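PDB 4OZU: coronin from Toxoplasma gondii, which binds actin, relocalizes to the posterior pole of invasive parasites and contributes to invasion and egress, represented here by its WD40 domain. Local coordinates for residues S25-S30 with P70-I75; G56-L61 with D93-A98; C37-N42 with A47-V52; W107-E112 with T117-P122. All blocks are in the same frame, centred on the assembly; numbering follows the deposited sequence.

Interaction 1: S25-S30 with P70-I75; sequences SDLRLS and PAVAKI
L27 and P70 meet at a seam between two blades of the WD40 beta-propeller. Segment 25-30 leaves strand 16-25, which lines up beside strand 343-350 from the C-terminal part and so closes the ring. Segment 70-75 leads into strand 73-75 of the next blade. The contact is small, about 122 Å² in all, and lies partly buried near the outside of the domain.

Apolar contacts come first. L27 has CG beside its own backbone N and anti to the carbonyl carbon (chi1 -54°). Its end is thereby carried nearer to the loop at P70. One branch does the touching: CD2 of L27 sits 3.7 Å from CG of P70. The leucine side chain and the proline ring cross at about a right angle, and the methyl meets CG and CD of the ring. CD2 of L27 also approaches CG2 of V72 more loosely, at 4.3 Å. V72 points toward the loop but stops short of close packing. L61 touches both L27 and P70, which ties the pair to strand 58-62.

Backbone atoms add a second kind of contact. The two segments share no hydrogen bond, and their chains stay well apart, with CA of S25 and CA of P70 separated by 7.6 Å. The polar links run to other parts: S25 bonds through its backbone to G67, L27 to N342, and the ammonium group of K74 forms a cation-pi contact with the W50 ring. The backbone contact between the segments is made by the carbonyl of S25, whose O lies 3.3 Å from CD of P70.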
loop_
_atom_site.group_PDB
_atom_site.type_symbol
_atom_site.label_atom_id
_atom_site.label_comp_id
_atom_site.label_asym_id
_atom_site.label_seq_id
_atom_site.Cartn_x
_atom_site.Cartn_y
_atom_site.Cartn_z
ATOM N N SER A 25 -15.168 5.031 -15.748
ATOM C CA SER A 25 -14.776 5.004 -17.155
ATOM C C SER A 25 -14.654 6.399 -17.769
ATOM O O SER A 25 -14.989 7.405 -17.139
ATOM C CB SER A 25 -15.774 4.163 -17.960
ATOM O OG SER A 25 -17.063 4.748 -17.966
ATOM N N ASP A 26 -14.158 6.431 -19.004
ATOM C CA ASP A 26 -13.869 7.668 -19.722
ATOM C C ASP A 26 -12.872 8.535 -18.962
ATOM O O ASP A 26 -12.939 9.768 -18.966
ATOM C CB ASP A 26 -15.163 8.433 -20.008
ATOM C CG ASP A 26 -15.814 7.992 -21.303
ATOM O OD1 ASP A 26 -15.141 8.041 -22.356
ATOM O OD2 ASP A 26 -16.987 7.574 -21.271
ATOM N N LEU A 27 -11.925 7.867 -18.320
ATOM C CA LEU A 27 -10.836 8.549 -17.645
ATOM C C LEU A 27 -9.669 8.731 -18.608
ATOM O O LEU A 27 -9.648 8.135 -19.678
ATOM C CB LEU A 27 -10.393 7.759 -16.416
ATOM C CG LEU A 27 -11.491 7.394 -15.411
ATOM C CD1 LEU A 27 -10.898 6.549 -14.285
ATOM C CD2 LEU A 27 -12.165 8.641 -14.858
ATOM N N ARG A 28 -8.709 9.564 -18.215
ATOM C CA ARG A 28 -7.467 9.762 -18.958
ATOM C C ARG A 28 -6.291 9.484 -18.029
ATOM O O ARG A 28 -5.720 10.404 -17.445
ATOM C CB ARG A 28 -7.385 11.185 -19.512
ATOM C CG ARG A 28 -8.247 11.437 -20.742
ATOM C CD ARG A 28 -7.553 10.988 -22.022
ATOM N NE ARG A 28 -6.238 11.610 -22.185
ATOM C CZ ARG A 28 -6.019 12.792 -22.760
ATOM N NH1 ARG A 28 -7.026 13.512 -23.244
ATOM N NH2 ARG A 28 -4.781 13.258 -22.851
ATOM N N LEU A 29 -5.940 8.211 -17.892
ATOM C CA LEU A 29 -4.984 7.783 -16.874
ATOM C C LEU A 29 -3.580 7.569 -17.425
ATOM O O LEU A 29 -3.399 7.185 -18.580
ATOM C CB LEU A 29 -5.468 6.495 -16.219
ATOM C CG LEU A 29 -6.840 6.602 -15.552
ATOM C CD1 LEU A 29 -7.319 5.234 -15.105
ATOM C CD2 LEU A 29 -6.776 7.565 -14.376
ATOM N N SER A 30 -2.592 7.816 -16.573
ATOM C CA SER A 30 -1.203 7.559 -16.913
ATOM C C SER A 30 -0.931 6.064 -16.991
ATOM O O SER A 30 -1.526 5.274 -16.252
ATOM C CB SER A 30 -0.277 8.201 -15.883
ATOM O OG SER A 30 1.049 7.725 -16.022
ATOM N N PRO A 70 -16.801 10.543 -14.590
ATOM C CA PRO A 70 -17.028 11.051 -13.234
ATOM C C PRO A 70 -16.318 12.381 -13.013
ATOM O O PRO A 70 -15.449 12.746 -13.805
ATOM C CB PRO A 70 -16.442 9.954 -12.348
ATOM C CG PRO A 70 -15.374 9.348 -13.180
ATOM C CD PRO A 70 -15.865 9.406 -14.600
ATOM N N ALA A 71 -16.692 13.096 -11.957
ATOM C CA ALA A 71 -16.037 14.355 -11.623
ATOM C C ALA A 71 -14.614 14.092 -11.151
ATOM O O ALA A 71 -14.400 13.452 -10.119
ATOM C CB ALA A 71 -16.819 15.099 -10.559
ATOM N N VAL A 72 -13.649 14.585 -11.917
ATOM C CA VAL A 72 -12.242 14.429 -11.580
ATOM C C VAL A 72 -11.663 15.767 -11.146
ATOM O O VAL A 72 -11.479 16.670 -11.963
ATOM C CB VAL A 72 -11.429 13.877 -12.768
ATOM C CG1 VAL A 72 -9.989 13.619 -12.352
ATOM C CG2 VAL A 72 -12.062 12.601 -13.295
ATOM N N ALA A 73 -11.403 15.896 -9.849
ATOM C CA ALA A 73 -10.671 17.035 -9.326
ATOM C C ALA A 73 -9.197 16.841 -9.679
ATOM O O ALA A 73 -8.777 15.721 -9.981
ATOM C CB ALA A 73 -10.870 17.157 -7.827
ATOM N N LYS A 74 -8.418 17.920 -9.648
ATOM C CA LYS A 74 -7.027 17.867 -10.089
ATOM C C LYS A 74 -6.049 18.365 -9.036
ATOM O O LYS A 74 -6.263 19.403 -8.411
ATOM C CB LYS A 74 -6.837 18.695 -11.356
ATOM C CG LYS A 74 -7.783 18.349 -12.483
ATOM C CD LYS A 74 -7.520 16.967 -13.038
ATOM C CE LYS A 74 -8.412 16.707 -14.240
ATOM N NZ LYS A 74 -8.197 15.357 -14.802
ATOM N N ILE A 75 -4.964 17.621 -8.864
ATOM C CA ILE A 75 -3.849 18.058 -8.045
ATOM C C ILE A 75 -2.638 18.231 -8.958
ATOM O O ILE A 75 -2.203 17.276 -9.601
ATOM C CB ILE A 75 -3.555 17.049 -6.910
ATOM C CG1 ILE A 75 -4.753 16.973 -5.964
ATOM C CG2 ILE A 75 -2.289 17.447 -6.138
ATOM C CD1 ILE A 75 -4.584 15.990 -4.817
#

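Interaction 2: G56-L61 with D93-A98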
loop_
_atom_site.group_PDB
_atom_site.type_symbol
_atom_site.label_atom_id
_atom_site.label_comp_id
_atom_site.label_asym_id
_atom_site.label_seq_id
_atom_site.Cartn_x
_atom_site.Cartn_y
_atom_site.Cartn_z
ATOM N N GLY A 56 3.420 16.260 -13.329
ATOM C CA GLY A 56 2.492 15.223 -12.935
ATOM C C GLY A 56 1.205 15.804 -12.386
ATOM O O GLY A 56 1.212 16.800 -11.660
ATOM N N VAL A 57 0.096 15.174 -12.747
ATOM C CA VAL A 57 -1.212 15.566 -12.251
ATOM C C VAL A 57 -1.895 14.345 -11.698
ATOM O O VAL A 57 -1.847 13.269 -12.294
ATOM C CB VAL A 57 -2.086 16.201 -13.357
ATOM C CG1 VAL A 57 -3.481 16.533 -12.828
ATOM C CG2 VAL A 57 -1.421 17.446 -13.884
ATOM N N LEU A 58 -2.518 14.529 -10.541
ATOM C CA LEU A 58 -3.303 13.497 -9.896
ATOM C C LEU A 58 -4.780 13.772 -10.132
ATOM O O LEU A 58 -5.255 14.878 -9.876
ATOM C CB LEU A 58 -2.993 13.475 -8.403
ATOM C CG LEU A 58 -3.130 12.179 -7.615
ATOM C CD1 LEU A 58 -2.258 11.072 -8.185
ATOM C CD2 LEU A 58 -2.760 12.464 -6.170
ATOM N N GLY A 59 -5.494 12.779 -10.649
ATOM C CA GLY A 59 -6.941 12.840 -10.703
ATOM C C GLY A 59 -7.489 12.361 -9.374
ATOM O O GLY A 59 -7.008 11.365 -8.832
ATOM N N ILE A 60 -8.472 13.083 -8.842
ATOM C CA ILE A 60 -9.118 12.711 -7.588
ATOM C C ILE A 60 -10.601 12.445 -7.833
ATOM O O ILE A 60 -11.367 13.354 -8.174
ATOM C CB ILE A 60 -8.938 13.804 -6.501
ATOM C CG1 ILE A 60 -7.456 14.019 -6.188
ATOM C CG2 ILE A 60 -9.689 13.432 -5.224
ATOM C CD1 ILE A 60 -6.753 12.813 -5.586
ATOM N N LEU A 61 -10.985 11.181 -7.668
ATOM C CA LEU A 61 -12.358 10.732 -7.872
ATOM C C LEU A 61 -12.986 10.398 -6.535
ATOM O O LEU A 61 -12.284 10.018 -5.600
ATOM C CB LEU A 61 -12.403 9.491 -8.767
ATOM C CG LEU A 61 -12.014 9.596 -10.241
ATOM C CD1 LEU A 61 -10.533 9.876 -10.422
ATOM C CD2 LEU A 61 -12.401 8.305 -10.943
ATOM N N ASP A 93 -8.792 14.112 4.171
ATOM C CA ASP A 93 -8.484 15.136 3.177
ATOM C C ASP A 93 -6.989 15.267 2.905
ATOM O O ASP A 93 -6.578 16.111 2.107
ATOM C CB ASP A 93 -9.047 16.490 3.626
ATOM C CG ASP A 93 -8.612 16.880 5.030
ATOM O OD1 ASP A 93 -8.131 16.007 5.790
ATOM O OD2 ASP A 93 -8.771 18.069 5.384
ATOM N N ILE A 94 -6.184 14.433 3.556
ATOM C CA ILE A 94 -4.730 14.543 3.478
ATOM C C ILE A 94 -4.107 13.393 2.697
ATOM O O ILE A 94 -4.412 12.224 2.922
ATOM C CB ILE A 94 -4.103 14.586 4.889
ATOM C CG1 ILE A 94 -4.604 15.814 5.658
ATOM C CG2 ILE A 94 -2.577 14.586 4.819
ATOM C CD1 ILE A 94 -4.225 17.151 5.038
ATOM N N LEU A 95 -3.217 13.731 1.778
ATOM C CA LEU A 95 -2.464 12.713 1.073
ATOM C C LEU A 95 -1.080 13.226 0.742
ATOM O O LEU A 95 -0.809 14.430 0.828
ATOM C CB LEU A 95 -3.192 12.280 -0.203
ATOM C CG LEU A 95 -3.372 13.338 -1.295
ATOM C CD1 LEU A 95 -3.513 12.660 -2.640
ATOM C CD2 LEU A 95 -4.596 14.219 -1.034
ATOM N N ALA A 96 -0.213 12.295 0.362
ATOM C CA ALA A 96 1.150 12.618 -0.021
ATOM C C ALA A 96 1.498 12.048 -1.389
ATOM O O ALA A 96 1.096 10.943 -1.735
ATOM C CB ALA A 96 2.119 12.093 1.016
ATOM N N THR A 97 2.272 12.808 -2.155
ATOM C CA THR A 97 2.825 12.312 -3.404
ATOM C C THR A 97 4.343 12.394 -3.368
ATOM O O THR A 97 4.913 13.325 -2.800
ATOM C CB THR A 97 2.325 13.102 -4.623
ATOM O OG1 THR A 97 2.714 14.474 -4.494
ATOM C CG2 THR A 97 0.819 13.005 -4.756
ATOM N N ALA A 98 4.976 11.397 -3.970
ATOM C CA ALA A 98 6.399 11.412 -4.255
ATOM C C ALA A 98 6.582 11.700 -5.733
ATOM O O ALA A 98 5.863 11.156 -6.561
ATOM C CB ALA A 98 7.043 10.090 -3.888
#
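L58 and L95 reach toward each other, tip to tip, between two neighbouring blades of the WD40 beta-propeller. L58 is on strand 58-62 of one blade, L95 on strand 94-99 of the next. The short segments 58-61 and 94-98 run nearly antiparallel, at 155°. Their axes stay 11.2 Å apart, too far for backbone pairing, so side chains alone fill the interval.

Rotamers decide how they do it. In L58, CG is anti to the backbone N, at chi1 -152°, well off the ideal staggered value. This sends CD2 across the seam, where it touches CD1 of L95 at 3.6 Å. L95 holds CG between its backbone N and carbonyl carbon, with chi1 64°, the crowded position for a leucine; in this pose its CD1 faces L58. CD1 of L95 also lies 4.4 Å from CD1 of I60, a looser touch.

T97 also points across. Its CG2 stands beside the backbone N and turns the methyl to L58. The hydroxyl branch is used elsewhere: OG1 accepts from NE1 of W107 and is hydrogen-bonded to NE2 of H78. ND1 of H78 in turn bonds O of G56, so the imidazole links the two segments through a polar route. This set recalls the histidine, serine or threonine, and tryptophan network of WD40 repeats. T97 is therefore divided, with its polar branch in the network and its methyl in the apolar seam. That methyl, CG2 of T97, lies 3.9 Å from CD2 of L58.

Interaction 3: C37-N42 with A47-V52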
loop_
_atom_site.group_PDB
_atom_site.type_symbol
_atom_site.label_atom_id
_atom_site.label_comp_id
_atom_site.label_asym_id
_atom_site.label_seq_id
_atom_site.Cartn_x
_atom_site.Cartn_y
_atom_site.Cartn_z
ATOM N N CYS A 37 2.429 0.691 -6.680
ATOM C CA CYS A 37 1.235 0.045 -7.222
ATOM C C CYS A 37 0.502 0.965 -8.215
ATOM O O CYS A 37 -0.119 0.481 -9.159
ATOM C CB CYS A 37 0.299 -0.409 -6.096
ATOM S SG CYS A 37 -0.163 0.852 -4.896
ATOM N N GLY A 38 0.602 2.279 -8.017
ATOM C CA GLY A 38 0.165 3.241 -9.019
ATOM C C GLY A 38 -1.028 4.091 -8.622
ATOM O O GLY A 38 -1.111 5.261 -8.996
ATOM N N LEU A 39 -1.953 3.503 -7.870
ATOM C CA LEU A 39 -3.143 4.211 -7.424
ATOM C C LEU A 39 -3.153 4.311 -5.912
ATOM O O LEU A 39 -2.323 3.711 -5.225
ATOM C CB LEU A 39 -4.419 3.502 -7.902
ATOM C CG LEU A 39 -4.479 3.072 -9.365
ATOM C CD1 LEU A 39 -5.753 2.276 -9.625
ATOM C CD2 LEU A 39 -4.407 4.279 -10.284
ATOM N N ALA A 40 -4.104 5.078 -5.400
ATOM C CA ALA A 40 -4.340 5.171 -3.970
ATOM C C ALA A 40 -5.822 5.414 -3.721
ATOM O O ALA A 40 -6.521 5.974 -4.562
ATOM C CB ALA A 40 -3.511 6.277 -3.356
ATOM N N ALA A 41 -6.301 4.965 -2.569
ATOM C CA ALA A 41 -7.683 5.206 -2.187
ATOM C C ALA A 41 -7.799 5.257 -0.676
ATOM O O ALA A 41 -7.047 4.586 0.032
ATOM C CB ALA A 41 -8.601 4.121 -2.760
ATOM N N ASN A 42 -8.718 6.078 -0.180
ATOM C CA ASN A 42 -9.106 6.003 1.219
ATOM C C ASN A 42 -10.604 5.706 1.264
ATOM O O ASN A 42 -11.135 5.124 0.320
ATOM C CB ASN A 42 -8.709 7.277 1.988
ATOM C CG ASN A 42 -9.421 8.540 1.511
ATOM O OD1 ASN A 42 -10.307 8.512 0.651
ATOM N ND2 ASN A 42 -9.030 9.666 2.097
ATOM N N ALA A 47 -7.170 8.231 -5.861
ATOM C CA ALA A 47 -6.160 9.039 -6.536
ATOM C C ALA A 47 -5.584 8.242 -7.695
ATOM O O ALA A 47 -5.192 7.089 -7.522
ATOM C CB ALA A 47 -5.060 9.452 -5.569
ATOM N N ALA A 48 -5.535 8.852 -8.874
ATOM C CA ALA A 48 -4.955 8.205 -10.046
ATOM C C ALA A 48 -4.167 9.216 -10.884
ATOM O O ALA A 48 -4.734 10.205 -11.349
ATOM C CB ALA A 48 -6.047 7.555 -10.887
ATOM N N PRO A 49 -2.852 8.985 -11.058
ATOM C CA PRO A 49 -2.067 9.859 -11.934
ATOM C C PRO A 49 -2.707 10.016 -13.313
ATOM O O PRO A 49 -3.115 9.027 -13.928
ATOM C CB PRO A 49 -0.718 9.143 -12.019
ATOM C CG PRO A 49 -0.603 8.432 -10.720
ATOM C CD PRO A 49 -1.998 8.005 -10.359
ATOM N N TRP A 50 -2.799 11.261 -13.770
ATOM C CA TRP A 50 -3.531 11.601 -14.983
ATOM C C TRP A 50 -2.598 11.603 -16.185
ATOM O O TRP A 50 -1.390 11.785 -16.040
ATOM C CB TRP A 50 -4.203 12.967 -14.819
ATOM C CG TRP A 50 -5.497 13.103 -15.557
ATOM C CD1 TRP A 50 -5.761 13.930 -16.609
ATOM C CD2 TRP A 50 -6.711 12.387 -15.293
ATOM N NE1 TRP A 50 -7.066 13.773 -17.018
ATOM C CE2 TRP A 50 -7.668 12.829 -16.227
ATOM C CE3 TRP A 50 -7.079 11.415 -14.358
ATOM C CZ2 TRP A 50 -8.971 12.334 -16.251
ATOM C CZ3 TRP A 50 -8.371 10.921 -14.387
ATOM C CH2 TRP A 50 -9.300 11.382 -15.325
ATOM N N ASP A 51 -3.165 11.386 -17.367
ATOM C CA ASP A 51 -2.395 11.373 -18.604
ATOM C C ASP A 51 -2.262 12.787 -19.154
ATOM O O ASP A 51 -3.081 13.228 -19.960
ATOM C CB ASP A 51 -3.063 10.457 -19.630
ATOM C CG ASP A 51 -2.321 10.413 -20.947
ATOM O OD1 ASP A 51 -1.101 10.677 -20.956
ATOM O OD2 ASP A 51 -2.960 10.106 -21.974
ATOM N N VAL A 52 -1.233 13.495 -18.698
ATOM C CA VAL A 52 -0.995 14.871 -19.110
ATOM C C VAL A 52 0.456 15.055 -19.516
ATOM O O VAL A 52 1.339 14.338 -19.044
ATOM C CB VAL A 52 -1.322 15.875 -17.984
ATOM C CG1 VAL A 52 -2.804 15.817 -17.629
ATOM C CG2 VAL A 52 -0.428 15.626 -16.763
#
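L39 sets CG beside its backbone N and anti to its carbonyl carbon (chi1 -47°), and this brings CD2 over to A48. At G38 the backbone takes phi 114°, a range open mainly to glycine, two residues before A40 enters the pairing. Both residues lie at the first beta hairpin of a WD40 propeller blade, with strand 40-41 at one edge of the sheet and strand 45-49 beside it.

A40 and A47 form an antiparallel hydrogen-bonded pair. The amide N of A47 gives the shorter bond, 2.7 Å to O of A40 and almost straight at 171°. The return bond, from N of A40 to O of A47, is 3.1 Å and uses a lone pair in the carbonyl plane. Both methyls lie on the same face of the sheet, with CB to CB of A40 and A47 at 4.2 Å; F87 covers this face.

L39 adds apolar contact next to the pair. Its CD2 lies 3.7 Å from CB of A48. At the turn end, OD1 of N42 takes bonds from the backbone N of E44 and Y45. P49 lacks an amide hydrogen, and its CD comes to 3.2 Å from O of G38.

Interaction 4: W107-E112 with T117-P122; sequences WQLPEE and TELKEP
T117 meets P110 where the chain turns back after strand 104-108 of a WD40 propeller blade. The returning segment pairs with strand 73-75 of the preceding blade, so this surface contact covers the outer junction of two blades. CG2 of T117 is anti to the backbone N, which points the methyl at P110, 3.6 Å from its CG. OG1 of T117 is occupied by the backbone N of T114.

L119 follows on strand 118-119 and points into the contact. Its chi1, -113°, is far from a staggered value. CD2 of L119 lies 3.5 Å from O of Q108 and also packs on CD2 of L109, 4.1 Å away. CD2 of L119 also touches CE3 of W107 at 4.0 Å. The other branch, CD1, rests on CD of P110. The leucine thus spreads along W107, Q108, L109 and P110.

In K120 the CB points away from the first segment, and the backbone makes the contact. Its O comes to the edge of the W107 ring, near the ring plane, 3.7 Å from CH2. The CB of E121 also points away, while its carbonyl O takes a bond from a water that accepts from N of Q108.

Last, CG of P122 stands over one face of W107, 3.9 Å from the centroid of the six-membered ring and 21° off the normal, a CH-pi contact.

The chemistry is thus mostly apolar, with one bridging water and no direct hydrogen bond. Geometry rests on ring and methyl packing, while the charged ends of K120 and E121 stay outside.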
loop_
_atom_site.group_PDB
_atom_site.type_symbol
_atom_site.label_atom_id
_atom_site.label_comp_id
_atom_site.label_asym_id
_atom_site.label_seq_id
_atom_site.Cartn_x
_atom_site.Cartn_y
_atom_site.Cartn_z
ATOM N N TRP A 107 -0.706 17.176 0.592
ATOM C CA TRP A 107 -1.860 17.870 0.045
ATOM C C TRP A 107 -3.043 17.831 1.001
ATOM O O TRP A 107 -3.236 16.843 1.705
ATOM C CB TRP A 107 -2.266 17.235 -1.279
ATOM C CG TRP A 107 -1.199 17.242 -2.307
ATOM C CD1 TRP A 107 -0.382 16.207 -2.644
ATOM C CD2 TRP A 107 -0.834 18.337 -3.158
ATOM N NE1 TRP A 107 0.469 16.585 -3.653
ATOM C CE2 TRP A 107 0.214 17.889 -3.984
ATOM C CE3 TRP A 107 -1.291 19.650 -3.298
ATOM C CZ2 TRP A 107 0.813 18.708 -4.935
ATOM C CZ3 TRP A 107 -0.697 20.461 -4.245
ATOM C CH2 TRP A 107 0.345 19.986 -5.052
ATOM N N GLN A 108 -3.831 18.903 1.009
ATOM C CA GLN A 108 -5.084 18.942 1.756
ATOM C C GLN A 108 -6.246 19.284 0.834
ATOM O O GLN A 108 -6.363 20.417 0.356
ATOM C CB GLN A 108 -5.011 19.953 2.897
ATOM C CG GLN A 108 -6.224 19.912 3.815
ATOM C CD GLN A 108 -6.056 20.782 5.042
ATOM O OE1 GLN A 108 -5.329 21.774 5.019
ATOM N NE2 GLN A 108 -6.725 20.410 6.124
ATOM N N LEU A 109 -7.110 18.303 0.589
ATOM C CA LEU A 109 -8.290 18.511 -0.252
ATOM C C LEU A 109 -9.310 19.414 0.437
ATOM O O LEU A 109 -9.381 19.448 1.666
ATOM C CB LEU A 109 -8.940 17.168 -0.598
ATOM C CG LEU A 109 -8.102 16.254 -1.495
ATOM C CD1 LEU A 109 -8.579 14.822 -1.396
ATOM C CD2 LEU A 109 -8.155 16.731 -2.938
ATOM N N PRO A 110 -10.116 20.144 -0.350
ATOM C CA PRO A 110 -11.168 20.965 0.254
ATOM C C PRO A 110 -12.255 20.100 0.872
ATOM O O PRO A 110 -12.256 18.890 0.637
ATOM C CB PRO A 110 -11.715 21.769 -0.932
ATOM C CG PRO A 110 -11.438 20.913 -2.118
ATOM C CD PRO A 110 -10.134 20.225 -1.823
ATOM N N GLU A 111 -13.151 20.700 1.648
ATOM C CA GLU A 111 -14.257 19.958 2.247
ATOM C C GLU A 111 -15.102 19.292 1.165
ATOM O O GLU A 111 -15.438 18.111 1.266
ATOM C CB GLU A 111 -15.132 20.877 3.103
ATOM C CG GLU A 111 -15.038 20.606 4.599
ATOM C CD GLU A 111 -16.156 21.269 5.389
ATOM O OE1 GLU A 111 -17.331 21.149 4.981
ATOM O OE2 GLU A 111 -15.860 21.913 6.418
ATOM N N GLU A 112 -15.430 20.061 0.131
ATOM C CA GLU A 112 -16.209 19.567 -1.002
ATOM C C GLU A 112 -15.341 19.458 -2.252
ATOM O O GLU A 112 -14.877 20.466 -2.783
ATOM C CB GLU A 112 -17.402 20.489 -1.273
ATOM C CG GLU A 112 -18.388 20.580 -0.118
ATOM C CD GLU A 112 -19.341 21.754 -0.255
ATOM O OE1 GLU A 112 -19.692 22.109 -1.402
ATOM O OE2 GLU A 112 -19.734 22.329 0.782
ATOM N N THR A 117 -12.561 21.387 -8.794
ATOM C CA THR A 117 -11.554 21.524 -7.750
ATOM C C THR A 117 -10.155 21.377 -8.335
ATOM O O THR A 117 -9.874 20.423 -9.062
ATOM C CB THR A 117 -11.753 20.481 -6.638
ATOM O OG1 THR A 117 -13.014 20.707 -5.997
ATOM C CG2 THR A 117 -10.638 20.563 -5.598
ATOM N N GLU A 118 -9.287 22.330 -8.005
ATOM C CA GLU A 118 -7.900 22.309 -8.451
ATOM C C GLU A 118 -6.971 22.654 -7.295
ATOM O O GLU A 118 -7.119 23.702 -6.665
ATOM C CB GLU A 118 -7.692 23.291 -9.603
ATOM C CG GLU A 118 -6.332 23.198 -10.271
ATOM C CD GLU A 118 -6.113 24.310 -11.281
ATOM O OE1 GLU A 118 -6.172 25.494 -10.884
ATOM O OE2 GLU A 118 -5.894 24.002 -12.472
ATOM N N LEU A 119 -6.030 21.759 -7.022
ATOM C CA LEU A 119 -5.011 21.966 -6.000
ATOM C C LEU A 119 -3.657 22.225 -6.647
ATOM O O LEU A 119 -3.170 21.401 -7.422
ATOM C CB LEU A 119 -4.924 20.748 -5.082
ATOM C CG LEU A 119 -5.357 20.922 -3.629
ATOM C CD1 LEU A 119 -6.777 21.453 -3.530
ATOM C CD2 LEU A 119 -5.227 19.594 -2.897
ATOM N N LYS A 120 -3.055 23.367 -6.326
ATOM C CA LYS A 120 -1.742 23.726 -6.858
ATOM C C LYS A 120 -0.690 23.836 -5.763
ATOM O O LYS A 120 0.482 23.543 -5.995
ATOM C CB LYS A 120 -1.816 25.048 -7.627
ATOM C CG LYS A 120 -2.340 24.914 -9.046
ATOM C CD LYS A 120 -2.130 26.200 -9.834
ATOM C CE LYS A 120 -2.420 26.004 -11.314
ATOM N NZ LYS A 120 -2.125 27.226 -12.117
ATOM N N GLU A 121 -1.112 24.265 -4.576
ATOM C CA GLU A 121 -0.188 24.479 -3.463
ATOM C C GLU A 121 -0.306 23.387 -2.400
ATOM O O GLU A 121 -1.368 23.207 -1.811
ATOM C CB GLU A 121 -0.442 25.843 -2.823
ATOM C CG GLU A 121 -0.176 27.027 -3.746
ATOM C CD GLU A 121 1.306 27.296 -3.966
ATOM O OE1 GLU A 121 2.144 26.487 -3.511
ATOM O OE2 GLU A 121 1.633 28.327 -4.591
ATOM N N PRO A 122 0.785 22.643 -2.149
ATOM C CA PRO A 122 0.757 21.702 -1.024
ATOM C C PRO A 122 0.735 22.423 0.315
ATOM O O PRO A 122 1.181 23.569 0.387
ATOM C CB PRO A 122 2.062 20.909 -1.176
ATOM C CG PRO A 122 2.622 21.265 -2.505
ATOM C CD PRO A 122 2.068 22.604 -2.868
HETATM O O HOH W 1 -2.999 21.301 -0.420
#

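In the fold
From the N terminus, segment 25-30 leaves the strand that closes the propeller ring and opens interaction 1. Interaction 3 lies wholly inside that loop and closes a hairpin at once. Interaction 2 opens next, at 56-61, before 70-75 closes interaction 1; the two therefore cross. It closes at 93-98, on the following blade. Interaction 4 comes last, in series, as a short return after strand 104-108. Strands 45-49, 58-62, 73-75 and 118-119 are successive neighbours in one sheet, so all four contacts reach it. Interaction 1 joins this blade to the ring closure, while interactions 2 and 4 join it to the next blade.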